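Probable outer membrane protein (Pseudomonas aeruginosa, PDB 3DWO) probably carries long-chain fatty acids or other hydrophobic compounds across the outer membrane as a beta-barrel channel of the FadL family. Local coordinates at residues N209-F214 with A234-K239; I141-L146 with I165-S170; A280-P285 with S312-L317. One frame throughout, in Å; residues are numbered along the deposited sequence.

Contact 1: N209-F214 with A234-K239; sequences NTSPGF and AKIRNK. With C8E ((hydroxyethyloxy)tri(ethyloxy)octane), chain M.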
loop_
_atom_site.group_PDB
_atom_site.type_symbol
_atom_site.label_atom_id
_atom_site.label_comp_id
_atom_site.label_asym_id
_atom_site.label_seq_id
_atom_site.Cartn_x
_atom_site.Cartn_y
_atom_site.Cartn_z
ATOM N N ASN A 209 -8.306 -8.265 9.547
ATOM C CA ASN A 209 -9.291 -9.062 8.829
ATOM C C ASN A 209 -8.665 -10.073 7.880
ATOM O O ASN A 209 -7.604 -9.836 7.299
ATOM C CB ASN A 209 -10.250 -8.178 8.022
ATOM C CG ASN A 209 -11.367 -8.987 7.372
ATOM O OD1 ASN A 209 -12.140 -9.644 8.063
ATOM N ND2 ASN A 209 -11.448 -8.950 6.043
ATOM N N THR A 210 -9.347 -11.200 7.727
ATOM C CA THR A 210 -8.914 -12.262 6.832
ATOM C C THR A 210 -10.098 -12.559 5.919
ATOM O O THR A 210 -11.206 -12.808 6.399
ATOM C CB THR A 210 -8.542 -13.540 7.613
ATOM O OG1 THR A 210 -7.455 -13.252 8.503
ATOM C CG2 THR A 210 -8.117 -14.650 6.654
ATOM N N SER A 211 -9.872 -12.506 4.611
ATOM C CA SER A 211 -10.932 -12.781 3.646
ATOM C C SER A 211 -10.332 -13.295 2.339
ATOM O O SER A 211 -9.153 -13.085 2.065
ATOM C CB SER A 211 -11.765 -11.519 3.388
ATOM O OG SER A 211 -10.995 -10.514 2.761
ATOM N N PRO A 212 -11.148 -13.968 1.510
ATOM C CA PRO A 212 -10.744 -14.539 0.221
ATOM C C PRO A 212 -10.856 -13.606 -0.972
ATOM O O PRO A 212 -11.723 -12.734 -1.022
ATOM C CB PRO A 212 -11.683 -15.736 0.051
ATOM C CG PRO A 212 -12.501 -15.789 1.350
ATOM C CD PRO A 212 -12.515 -14.389 1.839
ATOM N N GLY A 213 -9.977 -13.826 -1.944
ATOM C CA GLY A 213 -9.978 -13.037 -3.156
ATOM C C GLY A 213 -9.787 -13.950 -4.353
ATOM O O GLY A 213 -9.246 -15.050 -4.230
ATOM N N PHE A 214 -10.227 -13.502 -5.518
ATOM C CA PHE A 214 -10.092 -14.307 -6.715
ATOM C C PHE A 214 -9.422 -13.539 -7.845
ATOM O O PHE A 214 -9.536 -12.317 -7.938
ATOM C CB PHE A 214 -11.472 -14.814 -7.133
ATOM C CG PHE A 214 -12.118 -15.692 -6.096
ATOM C CD1 PHE A 214 -11.863 -17.062 -6.064
ATOM C CD2 PHE A 214 -12.924 -15.139 -5.103
ATOM C CE1 PHE A 214 -12.397 -17.869 -5.056
ATOM C CE2 PHE A 214 -13.464 -15.935 -4.088
ATOM C CZ PHE A 214 -13.198 -17.303 -4.065
ATOM N N ALA A 234 -9.618 -9.454 -8.986
ATOM C CA ALA A 234 -10.847 -8.832 -8.528
ATOM C C ALA A 234 -10.645 -8.123 -7.198
ATOM O O ALA A 234 -9.738 -8.457 -6.437
ATOM C CB ALA A 234 -11.957 -9.888 -8.405
ATOM N N LYS A 235 -11.490 -7.134 -6.930
ATOM C CA LYS A 235 -11.422 -6.399 -5.676
ATOM C C LYS A 235 -11.683 -7.382 -4.546
ATOM O O LYS A 235 -12.502 -8.294 -4.685
ATOM C CB LYS A 235 -12.483 -5.296 -5.640
ATOM C CG LYS A 235 -12.574 -4.587 -4.301
ATOM C CD LYS A 235 -13.426 -3.345 -4.397
ATOM C CE LYS A 235 -14.863 -3.684 -4.725
ATOM N NZ LYS A 235 -15.639 -2.447 -4.985
ATOM N N ILE A 236 -10.989 -7.202 -3.430
ATOM C CA ILE A 236 -11.175 -8.090 -2.298
ATOM C C ILE A 236 -11.909 -7.357 -1.176
ATOM O O ILE A 236 -11.361 -6.427 -0.566
ATOM C CB ILE A 236 -9.814 -8.612 -1.766
ATOM C CG1 ILE A 236 -9.031 -9.285 -2.899
ATOM C CG2 ILE A 236 -10.041 -9.598 -0.627
ATOM C CD1 ILE A 236 -7.686 -9.861 -2.467
ATOM N N ARG A 237 -13.156 -7.763 -0.930
ATOM C CA ARG A 237 -13.965 -7.171 0.127
ATOM C C ARG A 237 -13.177 -7.392 1.409
ATOM O O ARG A 237 -12.780 -8.516 1.725
ATOM C CB ARG A 237 -15.325 -7.857 0.199
ATOM C CG ARG A 237 -16.153 -7.679 -1.060
ATOM C CD ARG A 237 -17.381 -6.823 -0.803
ATOM N NE ARG A 237 -17.080 -5.395 -0.744
ATOM C CZ ARG A 237 -17.870 -4.494 -0.166
ATOM N NH1 ARG A 237 -19.005 -4.876 0.409
ATOM N NH2 ARG A 237 -17.530 -3.209 -0.170
ATOM N N ASN A 238 -12.971 -6.317 2.159
ATOM C CA ASN A 238 -12.139 -6.401 3.344
ATOM C C ASN A 238 -12.589 -5.443 4.456
ATOM O O ASN A 238 -12.168 -4.286 4.509
ATOM C CB ASN A 238 -10.703 -6.110 2.881
ATOM C CG ASN A 238 -9.656 -6.422 3.923
ATOM O OD1 ASN A 238 -9.827 -7.306 4.767
ATOM N ND2 ASN A 238 -8.543 -5.706 3.852
ATOM N N LYS A 239 -13.454 -5.940 5.336
ATOM C CA LYS A 239 -13.954 -5.150 6.452
ATOM C C LYS A 239 -13.083 -5.425 7.670
ATOM O O LYS A 239 -13.167 -6.495 8.274
ATOM C CB LYS A 239 -15.404 -5.525 6.758
ATOM C CG LYS A 239 -16.010 -4.799 7.949
ATOM C CD LYS A 239 -17.490 -5.146 8.069
ATOM C CE LYS A 239 -18.144 -4.475 9.262
ATOM N NZ LYS A 239 -19.594 -4.832 9.336
HETATM C C1 C8E M . -15.484 -13.379 4.725
HETATM C C2 C8E M . -14.108 -13.765 5.004
HETATM C C3 C8E M . -13.943 -15.043 5.664
HETATM C C4 C8E M . -12.562 -15.449 5.470
HETATM C C5 C8E M . -12.481 -16.929 5.583
HETATM C C6 C8E M . -11.941 -17.481 4.361
HETATM C C7 C8E M . -13.080 -18.248 3.898
HETATM C C8 C8E M . -12.562 -19.389 3.112
HETATM O O9 C8E M . -12.291 -19.428 1.719
HETATM C C10 C8E M . -13.359 -19.196 0.805
HETATM C C11 C8E M . -12.739 -19.294 -0.556
HETATM O O12 C8E M . -12.563 -20.669 -0.958
HETATM O O HOH W 1 -14.469 -9.069 4.863
HETATM O O HOH W 2 -13.195 -11.098 0.381
HETATM O O HOH W 3 -8.307 -10.691 -5.896
HETATM O O HOH W 4 -12.255 -11.250 -5.125
#
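Asn209, Ser211 and Phe214 face Asn238, Arg237 and Ala234 in a beta hairpin of the barrel wall, formed by strands 201-220 and 226-248, where side chains and waters take over much of the work of a backbone ladder. At one end the ladder persists, with Ala234 N bonded to Phe214 O at 3.0 Å. Farther along, the Ser211 hydroxyl reaches across and donates to Arg237 O, OG to O 2.9 Å, in the carbonyl plane. Asn209, with CG anti to the backbone N (chi1 -175°), slides its amide past that of Asn238. Its ND2 gives a nearly straight bond (171°) to Asn238 OD1 at 2.6 Å, although the two amide planes are turned 35° apart. Asn238 ND2 goes on to Leu282 O, so both ends of this amide are engaged, which supports its modelled orientation. Between these links lie waters: one donates to Pro212 O and to Arg237 O, another to Phe214 O and Ala234 O, and a third joins Phe214 N with Lys235 O. Ile236 fills the space beside Gly213, its CG1 3.9 Å from Gly213 CA. Pro212 carries the octyl chain of a detergent molecule on its ring, Pro212 CG lying 3.5 Å from C6. Arg237 sends its guanidinium to Asp283. Where 234-238 departs from strand geometry, the Ser211 hydroxyl and waters thus take backbone oxygens and nitrogens that a regular ladder would pair directly, an Asn-Asn amide bond adds a side-chain link, and detergent alkyl carbons lie along Thr210 to Pro212.

Contact 2: I141-L146 with I165-S170; sequences IETIGL and IIQRTS. With C8E ((hydroxyethyloxy)tri(ethyloxy)octane), chain E; C8E ((hydroxyethyloxy)tri(ethyloxy)octane), chain D.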
loop_
_atom_site.group_PDB
_atom_site.type_symbol
_atom_site.label_atom_id
_atom_site.label_comp_id
_atom_site.label_asym_id
_atom_site.label_seq_id
_atom_site.Cartn_x
_atom_site.Cartn_y
_atom_site.Cartn_z
ATOM N N ILE A 141 -0.224 -0.135 7.572
ATOM C CA ILE A 141 -1.086 -1.052 6.835
ATOM C C ILE A 141 -0.240 -2.135 6.181
ATOM O O ILE A 141 0.762 -1.840 5.541
ATOM C CB ILE A 141 -1.841 -0.351 5.667
ATOM C CG1 ILE A 141 -2.431 0.979 6.120
ATOM C CG2 ILE A 141 -2.935 -1.259 5.137
ATOM C CD1 ILE A 141 -1.411 2.094 6.209
ATOM N N GLU A 142 -0.636 -3.387 6.349
ATOM C CA GLU A 142 0.070 -4.473 5.698
ATOM C C GLU A 142 -0.898 -5.602 5.417
ATOM O O GLU A 142 -1.713 -5.962 6.269
ATOM C CB GLU A 142 1.249 -4.999 6.525
ATOM C CG GLU A 142 1.899 -6.219 5.844
ATOM C CD GLU A 142 3.359 -6.451 6.230
ATOM O OE1 GLU A 142 3.775 -5.989 7.311
ATOM O OE2 GLU A 142 4.087 -7.113 5.454
ATOM N N THR A 143 -0.811 -6.133 4.201
ATOM C CA THR A 143 -1.653 -7.234 3.765
ATOM C C THR A 143 -0.748 -8.346 3.260
ATOM O O THR A 143 0.095 -8.125 2.396
ATOM C CB THR A 143 -2.592 -6.808 2.603
ATOM O OG1 THR A 143 -3.546 -5.849 3.082
ATOM C CG2 THR A 143 -3.320 -8.017 2.026
ATOM N N ILE A 144 -0.909 -9.539 3.822
ATOM C CA ILE A 144 -0.120 -10.676 3.394
ATOM C C ILE A 144 -1.099 -11.742 2.945
ATOM O O ILE A 144 -2.096 -11.991 3.617
ATOM C CB ILE A 144 0.749 -11.223 4.538
ATOM C CG1 ILE A 144 1.735 -10.149 4.998
ATOM C CG2 ILE A 144 1.517 -12.451 4.067
ATOM C CD1 ILE A 144 2.643 -10.602 6.122
ATOM N N GLY A 145 -0.825 -12.366 1.807
ATOM C CA GLY A 145 -1.724 -13.391 1.320
ATOM C C GLY A 145 -1.068 -14.698 0.923
ATOM O O GLY A 145 0.092 -14.728 0.496
ATOM N N LEU A 146 -1.818 -15.783 1.090
ATOM C CA LEU A 146 -1.370 -17.119 0.717
ATOM C C LEU A 146 -2.245 -17.467 -0.484
ATOM O O LEU A 146 -3.464 -17.290 -0.444
ATOM C CB LEU A 146 -1.583 -18.100 1.874
ATOM C CG LEU A 146 -0.783 -17.709 3.124
ATOM C CD1 LEU A 146 -0.983 -18.735 4.238
ATOM C CD2 LEU A 146 0.697 -17.599 2.761
ATOM N N ILE A 165 -6.923 -16.281 -3.371
ATOM C CA ILE A 165 -5.950 -15.774 -2.422
ATOM C C ILE A 165 -6.621 -15.593 -1.072
ATOM O O ILE A 165 -7.702 -15.009 -0.986
ATOM C CB ILE A 165 -5.356 -14.421 -2.895
ATOM C CG1 ILE A 165 -4.538 -13.784 -1.770
ATOM C CG2 ILE A 165 -6.467 -13.498 -3.365
ATOM C CD1 ILE A 165 -3.862 -12.482 -2.165
ATOM N N ILE A 166 -6.008 -16.135 -0.025
ATOM C CA ILE A 166 -6.556 -15.970 1.316
ATOM C C ILE A 166 -5.702 -14.865 1.894
ATOM O O ILE A 166 -4.502 -15.031 2.137
ATOM C CB ILE A 166 -6.442 -17.238 2.170
ATOM C CG1 ILE A 166 -7.167 -18.393 1.478
ATOM C CG2 ILE A 166 -7.094 -16.998 3.523
ATOM C CD1 ILE A 166 -8.648 -18.121 1.200
ATOM N N GLN A 167 -6.347 -13.730 2.106
ATOM C CA GLN A 167 -5.685 -12.532 2.564
ATOM C C GLN A 167 -5.907 -12.121 4.020
ATOM O O GLN A 167 -7.001 -12.240 4.569
ATOM C CB GLN A 167 -6.105 -11.414 1.599
ATOM C CG GLN A 167 -5.791 -10.033 2.027
ATOM C CD GLN A 167 -6.669 -9.566 3.144
ATOM O OE1 GLN A 167 -6.198 -8.898 4.051
ATOM N NE2 GLN A 167 -7.957 -9.902 3.087
ATOM N N ARG A 168 -4.846 -11.624 4.637
ATOM C CA ARG A 168 -4.906 -11.147 6.008
ATOM C C ARG A 168 -4.365 -9.719 6.043
ATOM O O ARG A 168 -3.220 -9.468 5.674
ATOM C CB ARG A 168 -4.080 -12.047 6.927
ATOM C CG ARG A 168 -3.825 -11.451 8.303
ATOM C CD ARG A 168 -5.094 -11.297 9.109
ATOM N NE ARG A 168 -4.856 -10.548 10.339
ATOM C CZ ARG A 168 -3.921 -10.854 11.235
ATOM N NH1 ARG A 168 -3.131 -11.902 11.038
ATOM N NH2 ARG A 168 -3.768 -10.107 12.323
ATOM N N THR A 169 -5.201 -8.783 6.476
ATOM C CA THR A 169 -4.803 -7.382 6.562
ATOM C C THR A 169 -4.845 -6.880 7.993
ATOM O O THR A 169 -5.794 -7.151 8.720
ATOM C CB THR A 169 -5.752 -6.463 5.756
ATOM O OG1 THR A 169 -5.650 -6.757 4.361
ATOM C CG2 THR A 169 -5.389 -5.003 5.982
ATOM N N SER A 170 -3.816 -6.146 8.394
ATOM C CA SER A 170 -3.789 -5.554 9.725
ATOM C C SER A 170 -3.614 -4.067 9.466
ATOM O O SER A 170 -2.875 -3.674 8.568
ATOM C CB SER A 170 -2.615 -6.080 10.550
ATOM O OG SER A 170 -1.409 -5.481 10.133
HETATM C C1 C8E E . 5.145 -3.027 7.040
HETATM C C2 C8E E . 5.047 -1.866 6.166
HETATM C C3 C8E E . 4.613 -2.171 4.806
HETATM C C4 C8E E . 5.802 -2.259 3.977
HETATM C C5 C8E E . 5.558 -1.526 2.717
HETATM C C6 C8E E . 6.498 -1.957 1.708
HETATM C C7 C8E E . 6.251 -0.957 0.691
HETATM C C8 C8E E . 7.548 -0.511 0.167
HETATM O O9 C8E E . 7.801 0.109 -1.075
HETATM C C10 C8E E . 7.485 -0.567 -2.275
HETATM C C11 C8E E . 7.877 0.390 -3.358
HETATM O O12 C8E E . 7.197 1.652 -3.203
HETATM C C13 C8E E . 7.749 2.754 -3.977
HETATM C C14 C8E E . 7.725 4.263 -3.575
HETATM O O15 C8E E . 8.110 4.935 -2.342
HETATM C C16 C8E E . 6.992 5.030 -1.435
HETATM C C17 C8E E . 6.149 6.305 -1.591
HETATM O O18 C8E E . 6.171 7.385 -0.637
HETATM C C19 C8E E . 5.172 7.221 0.409
HETATM C C20 C8E E . 3.936 8.175 0.588
HETATM O O21 C8E E . 2.646 7.707 0.184
HETATM C C1 C8E D . -4.224 9.861 0.926
HETATM C C2 C8E D . -4.380 9.251 2.241
HETATM C C3 C8E D . -5.186 8.038 2.277
HETATM C C4 C8E D . -5.140 7.535 3.638
HETATM C C5 C8E D . -5.498 6.095 3.630
HETATM C C6 C8E D . -5.028 5.454 4.844
HETATM C C7 C8E D . -5.912 4.301 4.878
HETATM C C8 C8E D . -5.149 3.115 5.336
HETATM O O9 C8E D . -5.520 2.206 6.362
HETATM C C10 C8E D . -5.704 2.695 7.676
HETATM C C11 C8E D . -6.092 1.508 8.501
HETATM O O12 C8E D . -7.522 1.425 8.628
HETATM C C13 C8E D . -8.056 1.646 9.970
HETATM C C14 C8E D . -8.370 3.029 10.623
HETATM O O15 C8E D . -9.565 3.540 11.289
HETATM C C16 C8E D . -10.465 4.189 10.368
HETATM C C17 C8E D . -10.228 5.702 10.195
HETATM O O18 C8E D . -9.449 6.495 11.115
HETATM C C19 C8E D . -10.236 7.074 12.189
HETATM C C20 C8E D . -10.286 8.619 12.484
HETATM O O21 C8E D . -9.386 9.172 13.456
#
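Glu142, Ile144 and Leu146 pair with Ser170, Arg168 and Ile166 as antiparallel hydrogen-bonded pairs, each closed by two backbone bonds. The shortest of the six runs from Ile166 N to Leu146 O at 2.8 Å, and the longest from Glu142 N to Ser170 O at 3.2 Å. In between come the non-hydrogen-bonded pairs Thr143 with Thr169 and Gly145 with Gln167, where alpha carbons supply weaker contacts; Thr143 CA lies 3.3 Å from Arg168 O. Both threonines set their hydroxyl beside the backbone N, at chi1 -67° and -65°, which turns the two OG1 atoms toward each other. They are modelled 2.6 Å apart, a hydrogen bond of either direction, though the place of Thr169 OG1 is less sure because it sits too close to Gln167 in the model. Glycine at 145 leaves room on this same face for Ile165, whose CD1 comes to 4.2 Å from Gly145 CA. The next shell holds this face from within the barrel: Ile284 packs on Thr143 and Gln167, Ile236 on Ile165, and Asn238 on Gln167. On the opposite face stand Glu142, Ile144, Leu146, Ile166, Arg168 and Ser170, with Ile166 touching a bound detergent. Two further detergents meet the start of 141-146: one places C1 3.3 Å from Glu142 OE1; the other, on the Thr143 side, puts its ether O9 3.3 Å from Ile141 CG1. Strand 110-125 bonds to the far edge of 141-146, and strand 201-220 to that of 165-170. A continuous antiparallel ladder, with a buried inner face and a detergent-touched outer one, is typical of a beta hairpin in the wall of an outer-membrane barrel.

Contact 3: A280-P285 with S312-L317; sequences ARLDIP and SSFQDL. With C8E ((hydroxyethyloxy)tri(ethyloxy)octane), chain D; SO4 (sulfate ion), chain B.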
loop_
_atom_site.group_PDB
_atom_site.type_symbol
_atom_site.label_atom_id
_atom_site.label_comp_id
_atom_site.label_asym_id
_atom_site.label_seq_id
_atom_site.Cartn_x
_atom_site.Cartn_y
_atom_site.Cartn_z
ATOM N N ALA A 280 -13.811 -0.885 9.938
ATOM C CA ALA A 280 -13.514 0.048 8.871
ATOM C C ALA A 280 -13.249 -0.751 7.605
ATOM O O ALA A 280 -12.374 -1.618 7.590
ATOM C CB ALA A 280 -12.285 0.894 9.234
ATOM N N ARG A 281 -14.015 -0.481 6.550
ATOM C CA ARG A 281 -13.816 -1.184 5.287
ATOM C C ARG A 281 -12.551 -0.657 4.628
ATOM O O ARG A 281 -12.269 0.540 4.680
ATOM C CB ARG A 281 -14.981 -0.954 4.314
ATOM C CG ARG A 281 -16.306 -1.563 4.726
ATOM C CD ARG A 281 -17.153 -1.852 3.489
ATOM N NE ARG A 281 -16.621 -2.994 2.753
ATOM C CZ ARG A 281 -16.950 -4.257 3.004
ATOM N NH1 ARG A 281 -17.823 -4.540 3.966
ATOM N NH2 ARG A 281 -16.390 -5.241 2.310
ATOM N N LEU A 282 -11.794 -1.559 4.014
ATOM C CA LEU A 282 -10.565 -1.199 3.317
ATOM C C LEU A 282 -10.373 -2.270 2.245
ATOM O O LEU A 282 -9.435 -3.067 2.294
ATOM C CB LEU A 282 -9.384 -1.179 4.295
ATOM C CG LEU A 282 -8.103 -0.400 3.952
ATOM C CD1 LEU A 282 -7.447 -0.987 2.725
ATOM C CD2 LEU A 282 -8.425 1.060 3.710
ATOM N N ASP A 283 -11.291 -2.297 1.282
ATOM C CA ASP A 283 -11.235 -3.277 0.203
ATOM C C ASP A 283 -9.959 -3.147 -0.618
ATOM O O ASP A 283 -9.523 -2.038 -0.937
ATOM C CB ASP A 283 -12.438 -3.127 -0.737
ATOM C CG ASP A 283 -13.768 -3.395 -0.048
ATOM O OD1 ASP A 283 -13.786 -4.003 1.048
ATOM O OD2 ASP A 283 -14.807 -3.005 -0.623
ATOM N N ILE A 284 -9.359 -4.282 -0.953
ATOM C CA ILE A 284 -8.158 -4.275 -1.772
ATOM C C ILE A 284 -8.663 -4.053 -3.194
ATOM O O ILE A 284 -9.414 -4.865 -3.731
ATOM C CB ILE A 284 -7.410 -5.615 -1.663
ATOM C CG1 ILE A 284 -7.095 -5.898 -0.191
ATOM C CG2 ILE A 284 -6.115 -5.565 -2.470
ATOM C CD1 ILE A 284 -6.382 -7.214 0.052
ATOM N N PRO A 285 -8.259 -2.942 -3.824
ATOM C CA PRO A 285 -8.686 -2.609 -5.184
ATOM C C PRO A 285 -8.411 -3.638 -6.274
ATOM O O PRO A 285 -7.406 -4.342 -6.254
ATOM C CB PRO A 285 -7.984 -1.277 -5.450
ATOM C CG PRO A 285 -6.743 -1.390 -4.633
ATOM C CD PRO A 285 -7.238 -1.991 -3.349
ATOM N N SER A 312 -10.468 3.626 -7.636
ATOM C CA SER A 312 -11.675 4.410 -7.450
ATOM C C SER A 312 -12.612 3.829 -6.392
ATOM O O SER A 312 -13.512 4.523 -5.907
ATOM C CB SER A 312 -12.420 4.538 -8.776
ATOM O OG SER A 312 -13.441 5.507 -8.656
ATOM N N SER A 313 -12.413 2.560 -6.034
ATOM C CA SER A 313 -13.255 1.943 -5.022
ATOM C C SER A 313 -12.942 2.537 -3.646
ATOM O O SER A 313 -13.763 2.461 -2.734
ATOM C CB SER A 313 -13.065 0.419 -5.004
ATOM O OG SER A 313 -11.778 0.053 -4.542
ATOM N N PHE A 314 -11.760 3.127 -3.489
ATOM C CA PHE A 314 -11.409 3.741 -2.212
ATOM C C PHE A 314 -11.959 5.166 -2.194
ATOM O O PHE A 314 -11.246 6.132 -2.469
ATOM C CB PHE A 314 -9.892 3.768 -2.005
ATOM C CG PHE A 314 -9.487 4.212 -0.627
ATOM C CD1 PHE A 314 -9.901 3.490 0.495
ATOM C CD2 PHE A 314 -8.710 5.352 -0.444
ATOM C CE1 PHE A 314 -9.549 3.899 1.778
ATOM C CE2 PHE A 314 -8.349 5.773 0.841
ATOM C CZ PHE A 314 -8.768 5.047 1.952
ATOM N N GLN A 315 -13.245 5.277 -1.880
ATOM C CA GLN A 315 -13.936 6.555 -1.836
ATOM C C GLN A 315 -13.794 7.247 -0.491
ATOM O O GLN A 315 -13.716 8.474 -0.421
ATOM C CB GLN A 315 -15.420 6.345 -2.155
ATOM C CG GLN A 315 -15.699 6.085 -3.632
ATOM C CD GLN A 315 -15.401 7.315 -4.480
ATOM O OE1 GLN A 315 -15.875 8.406 -4.178
ATOM N NE2 GLN A 315 -14.614 7.144 -5.538
ATOM N N ASP A 316 -13.761 6.465 0.582
ATOM C CA ASP A 316 -13.634 7.043 1.913
ATOM C C ASP A 316 -13.138 6.042 2.951
ATOM O O ASP A 316 -13.140 4.832 2.718
ATOM C CB ASP A 316 -14.985 7.585 2.361
ATOM C CG ASP A 316 -16.021 6.491 2.512
ATOM O OD1 ASP A 316 -16.181 5.683 1.570
ATOM O OD2 ASP A 316 -16.677 6.433 3.572
ATOM N N LEU A 317 -12.709 6.564 4.095
ATOM C CA LEU A 317 -12.246 5.727 5.194
ATOM C C LEU A 317 -13.256 6.028 6.283
ATOM O O LEU A 317 -13.298 7.143 6.805
ATOM C CB LEU A 317 -10.849 6.148 5.668
ATOM C CG LEU A 317 -9.796 5.065 5.953
ATOM C CD1 LEU A 317 -8.773 5.626 6.931
ATOM C CD2 LEU A 317 -10.427 3.812 6.523
HETATM C C1 C8E D . -4.224 9.861 0.926
HETATM C C2 C8E D . -4.380 9.251 2.241
HETATM C C3 C8E D . -5.186 8.038 2.277
HETATM C C4 C8E D . -5.140 7.535 3.638
HETATM C C5 C8E D . -5.498 6.095 3.630
HETATM C C6 C8E D . -5.028 5.454 4.844
HETATM C C7 C8E D . -5.912 4.301 4.878
HETATM C C8 C8E D . -5.149 3.115 5.336
HETATM O O9 C8E D . -5.520 2.206 6.362
HETATM C C10 C8E D . -5.704 2.695 7.676
HETATM C C11 C8E D . -6.092 1.508 8.501
HETATM O O12 C8E D . -7.522 1.425 8.628
HETATM C C13 C8E D . -8.056 1.646 9.970
HETATM C C14 C8E D . -8.370 3.029 10.623
HETATM O O15 C8E D . -9.565 3.540 11.289
HETATM C C16 C8E D . -10.465 4.189 10.368
HETATM C C17 C8E D . -10.228 5.702 10.195
HETATM O O18 C8E D . -9.449 6.495 11.115
HETATM C C19 C8E D . -10.236 7.074 12.189
HETATM C C20 C8E D . -10.286 8.619 12.484
HETATM O O21 C8E D . -9.386 9.172 13.456
HETATM S S SO4 B . -19.901 -1.659 5.973
HETATM O O1 SO4 B . -21.360 -1.563 5.767
HETATM O O2 SO4 B . -19.233 -0.602 5.189
HETATM O O3 SO4 B . -19.445 -2.986 5.518
HETATM O O4 SO4 B . -19.578 -1.482 7.402
HETATM O O HOH W 5 -13.903 2.766 5.246
HETATM O O HOH W 6 -11.058 0.172 -1.840
#
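No direct hydrogen bond joins Ala280-Pro285 to Ser312-Leu317; Leu282, Phe314 and Leu317 meet through carbon alone, and two waters bridge polar groups of the two segments. In this FadL-type barrel, the contact spans the end of strand 275-281 and the start of strand 316-321, with irregular chain between. Leu282, its CG anti to the backbone N (chi1 -160°), crosses obliquely to the Phe314 ring and touches CE1 with CD2 at 3.6 Å. Phe314 is the centre of an inverse gamma turn, and Tyr333 meets its ring edge-to-face. A detergent molecule threads past the apolar group: its C17 lies 3.6 Å from Leu317 CD1, its C5 lies 3.8 Å from Phe314 CZ, and its C16 approaches Ala280 CB. One water donates to Asp283 O and is hydrogen-bonded to Ser313 OG, while the other donates to Arg281 O and only weakly to Asp316 O. Away from this cluster, Asp283 OD1 receives Arg281 NH2 through its syn lone pair in a salt bridge of 3.1 Å. At the edge of the same guanidinium, Arg281 NH1 donates to sulfate O3 at 2.7 Å.

Overall arrangement
All three contacts lie in one region of the barrel and follow in series along the chain, contact 2 first, then contact 1, then contact 3. The centres of contacts 2 and 1 are about 9 Å apart, joined by backbone bonding of the neighbouring strands 158-177 and 201-220. The centre of contact 1 is about 11 Å from that of contact 3; strands 226-248 and 275-281 are neighbours, and Asp283 of contact 3 reaches contact 1. Contacts 2 and 3, about 15 Å apart between centres, touch through Ile284. The detergent molecule lying against both of them, among apolar side chains, is consistent with a channel that takes up hydrophobic compounds.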